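Local coordinates for glycoprotein (Chandipura virus, PDB 5MDM) that probably attaches the virus to host receptors and, after acid-induced rearrangement in the endosome, drives fusion of the viral and endosomal membranes, as a class III fusion glycoprotein, at residues Cys59-Trp64 and Ile85-Ser90. Residues are numbered along the deposited sequence; the frame is centred on the assembly and turned at random.
Sequences CHAAKW and IKPTRS
The face of the P87 ring lies over the methyl of A61, with P87 CB 3.6 Å from A61 CB and the other ring atoms at nearly the same distance. The ring reaches on toward C59, where P87 CG sits 3.6 Å from C59 O and P87 CB 4.2 Å from C59 SG. The sulfur is turned anti to its own backbone N (chi1 -173°) and is tied by a disulfide to C92 in helix 89-101. On the backbone, I85 N gives a hydrogen bond to A61 O (2.9 Å). I85 CG1 lies 4.0 Å from A61 CB. K63 and I85 cross at about a right angle. The lysine chain bends at chi3 (-69°), and its CE meets I85 CG2 at 3.8 Å, so the contact is made by the aliphatic part of K63. K86 NZ pairs with D159 in a salt bridge. T88 is the N-cap of helix 89-101. The contact joins strand 56-69 to the chain that leaves strand 77-85 at the open end of this antiparallel hairpin and turns into that helix, within the fusion domain of the rhabdovirus spike.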
ATOM      1  N   CYS A  59      35.428   5.542   7.699  1.00125.54           N
ATOM      2  CA  CYS A  59      36.777   5.085   7.981  1.00140.08           C
ATOM      3  C   CYS A  59      37.458   6.088   8.911  1.00149.41           C
ATOM      4  O   CYS A  59      37.855   7.176   8.484  1.00150.82           O
ATOM      5  CB  CYS A  59      37.558   4.939   6.671  1.00140.98           C
ATOM      6  SG  CYS A  59      39.195   4.178   6.813  1.00230.60           S
ATOM      7  N   HIS A  60      37.563   5.725  10.187  1.00151.27           N
ATOM      8  CA  HIS A  60      38.217   6.570  11.181  1.00154.14           C
ATOM      9  C   HIS A  60      39.669   6.152  11.372  1.00156.45           C
ATOM     10  O   HIS A  60      39.973   4.968  11.432  1.00157.45           O
ATOM     11  CB  HIS A  60      37.485   6.486  12.521  1.00156.31           C
ATOM     12  CG  HIS A  60      38.270   7.041  13.669  1.00164.67           C
ATOM     13  ND1 HIS A  60      38.245   8.376  14.013  1.00165.70           N
ATOM     14  CD2 HIS A  60      39.114   6.444  14.544  1.00170.00           C
ATOM     15  CE1 HIS A  60      39.032   8.575  15.055  1.00169.25           C
ATOM     16  NE2 HIS A  60      39.573   7.419  15.396  1.00170.45           N
ATOM     17  N   ALA A  61      40.564   7.127  11.477  1.00157.25           N
ATOM     18  CA  ALA A  61      41.972   6.831  11.699  1.00159.25           C
ATOM     19  C   ALA A  61      42.511   7.610  12.887  1.00162.48           C
ATOM     20  O   ALA A  61      42.304   8.821  12.992  1.00163.49           O
ATOM     21  CB  ALA A  61      42.785   7.138  10.456  1.00160.10           C
ATOM     22  N   ALA A  62      43.200   6.912  13.782  1.00164.72           N
ATOM     23  CA  ALA A  62      43.809   7.559  14.938  1.00157.61           C
ATOM     24  C   ALA A  62      45.008   6.771  15.436  1.00150.09           C
ATOM     25  O   ALA A  62      44.920   5.564  15.646  1.00152.22           O
ATOM     26  CB  ALA A  62      42.790   7.731  16.056  1.00155.46           C
ATOM     27  N   LYS A  63      46.130   7.458  15.619  1.00145.06           N
ATOM     28  CA  LYS A  63      47.313   6.838  16.202  1.00135.39           C
ATOM     29  C   LYS A  63      47.171   6.732  17.718  1.00131.97           C
ATOM     30  O   LYS A  63      46.923   7.722  18.397  1.00121.87           O
ATOM     31  CB  LYS A  63      48.579   7.617  15.824  1.00122.33           C
ATOM     32  CG  LYS A  63      49.005   7.405  14.375  1.00121.38           C
ATOM     33  CD  LYS A  63      50.256   8.188  14.007  1.00121.00           C
ATOM     34  CE  LYS A  63      49.992   9.683  13.970  1.00124.42           C
ATOM     35  NZ  LYS A  63      51.177  10.438  13.475  1.00125.84           N
ATOM     36  N   TRP A  64      47.298   5.520  18.244  1.00139.62           N
ATOM     37  CA  TRP A  64      47.319   5.317  19.684  1.00152.35           C
ATOM     38  C   TRP A  64      48.774   5.305  20.139  1.00156.16           C
ATOM     39  O   TRP A  64      49.547   4.427  19.757  1.00156.43           O
ATOM     40  CB  TRP A  64      46.617   4.013  20.070  1.00163.92           C
ATOM     41  CG  TRP A  64      45.134   4.006  19.800  1.00170.16           C
ATOM     42  CD1 TRP A  64      44.481   4.613  18.766  1.00170.48           C
ATOM     43  CD2 TRP A  64      44.123   3.365  20.588  1.00173.03           C
ATOM     44  NE1 TRP A  64      43.131   4.384  18.858  1.00172.32           N
ATOM     45  CE2 TRP A  64      42.885   3.621  19.969  1.00173.32           C
ATOM     46  CE3 TRP A  64      44.146   2.599  21.758  1.00177.63           C
ATOM     47  CZ2 TRP A  64      41.682   3.138  20.478  1.00177.48           C
ATOM     48  CZ3 TRP A  64      42.951   2.121  22.261  1.00180.00           C
ATOM     49  CH2 TRP A  64      41.737   2.391  21.621  1.00179.19           C
ATOM     50  N   ILE A  85      43.907  11.245  13.043  1.00148.86           N
ATOM     51  CA  ILE A  85      44.513  11.659  11.779  1.00147.45           C
ATOM     52  C   ILE A  85      43.627  11.259  10.606  1.00152.78           C
ATOM     53  O   ILE A  85      42.772  10.385  10.736  1.00153.03           O
ATOM     54  CB  ILE A  85      45.918  11.050  11.575  1.00132.62           C
ATOM     55  CG1 ILE A  85      45.834   9.527  11.461  1.00121.82           C
ATOM     56  CG2 ILE A  85      46.854  11.464  12.699  1.00129.15           C
ATOM     57  CD1 ILE A  85      47.147   8.875  11.106  1.00112.31           C
ATOM     58  N   LYS A  86      43.828  11.905   9.462  1.00155.42           N
ATOM     59  CA  LYS A  86      43.066  11.560   8.270  1.00154.88           C
ATOM     60  C   LYS A  86      43.679  10.343   7.593  1.00155.89           C
ATOM     61  O   LYS A  86      44.869  10.335   7.281  1.00163.26           O
ATOM     62  CB  LYS A  86      43.003  12.733   7.293  1.00153.36           C
ATOM     63  CG  LYS A  86      42.164  12.445   6.059  1.00150.95           C
ATOM     64  CD  LYS A  86      42.030  13.667   5.172  1.00146.40           C
ATOM     65  CE  LYS A  86      41.222  13.343   3.935  1.00141.10           C
ATOM     66  NZ  LYS A  86      41.054  14.536   3.064  1.00142.74           N
ATOM     67  N   PRO A  87      42.863   9.306   7.369  1.00146.17           N
ATOM     68  CA  PRO A  87      43.345   8.062   6.764  1.00141.51           C
ATOM     69  C   PRO A  87      43.654   8.236   5.288  1.00138.52           C
ATOM     70  O   PRO A  87      43.038   9.069   4.622  1.00139.90           O
ATOM     71  CB  PRO A  87      42.158   7.114   6.933  1.00143.07           C
ATOM     72  CG  PRO A  87      40.970   8.010   6.971  1.00142.71           C
ATOM     73  CD  PRO A  87      41.422   9.256   7.671  1.00141.70           C
ATOM     74  N   THR A  88      44.608   7.462   4.787  1.00141.34           N
ATOM     75  CA  THR A  88      44.864   7.412   3.358  1.00149.62           C
ATOM     76  C   THR A  88      43.818   6.497   2.742  1.00154.21           C
ATOM     77  O   THR A  88      43.078   5.823   3.461  1.00153.87           O
ATOM     78  CB  THR A  88      46.262   6.853   3.047  1.00145.79           C
ATOM     79  OG1 THR A  88      46.272   5.438   3.266  1.00145.15           O
ATOM     80  CG2 THR A  88      47.311   7.511   3.929  1.00141.25           C
ATOM     81  N   ARG A  89      43.751   6.472   1.417  1.00154.26           N
ATOM     82  CA  ARG A  89      42.819   5.584   0.742  1.00156.78           C
ATOM     83  C   ARG A  89      43.221   4.130   0.975  1.00158.34           C
ATOM     84  O   ARG A  89      42.367   3.254   1.128  1.00163.23           O
ATOM     85  CB  ARG A  89      42.757   5.906  -0.751  1.00158.49           C
ATOM     86  CG  ARG A  89      42.224   7.299  -1.050  1.00158.36           C
ATOM     87  CD  ARG A  89      42.089   7.536  -2.543  1.00161.88           C
ATOM     88  NE  ARG A  89      41.281   8.719  -2.829  1.00170.78           N
ATOM     89  CZ  ARG A  89      40.863   9.068  -4.043  1.00178.41           C
ATOM     90  NH1 ARG A  89      41.173   8.321  -5.094  1.00183.54           N
ATOM     91  NH2 ARG A  89      40.132  10.163  -4.208  1.00177.34           N
ATOM     92  N   SER A  90      44.527   3.888   1.023  1.00152.32           N
ATOM     93  CA  SER A  90      45.056   2.548   1.252  1.00150.43           C
ATOM     94  C   SER A  90      44.662   2.018   2.628  1.00153.67           C
ATOM     95  O   SER A  90      44.225   0.870   2.762  1.00153.56           O
ATOM     96  CB  SER A  90      46.577   2.544   1.103  1.00150.61           C
ATOM     97  OG  SER A  90      47.113   1.264   1.385  1.00152.76           O
TER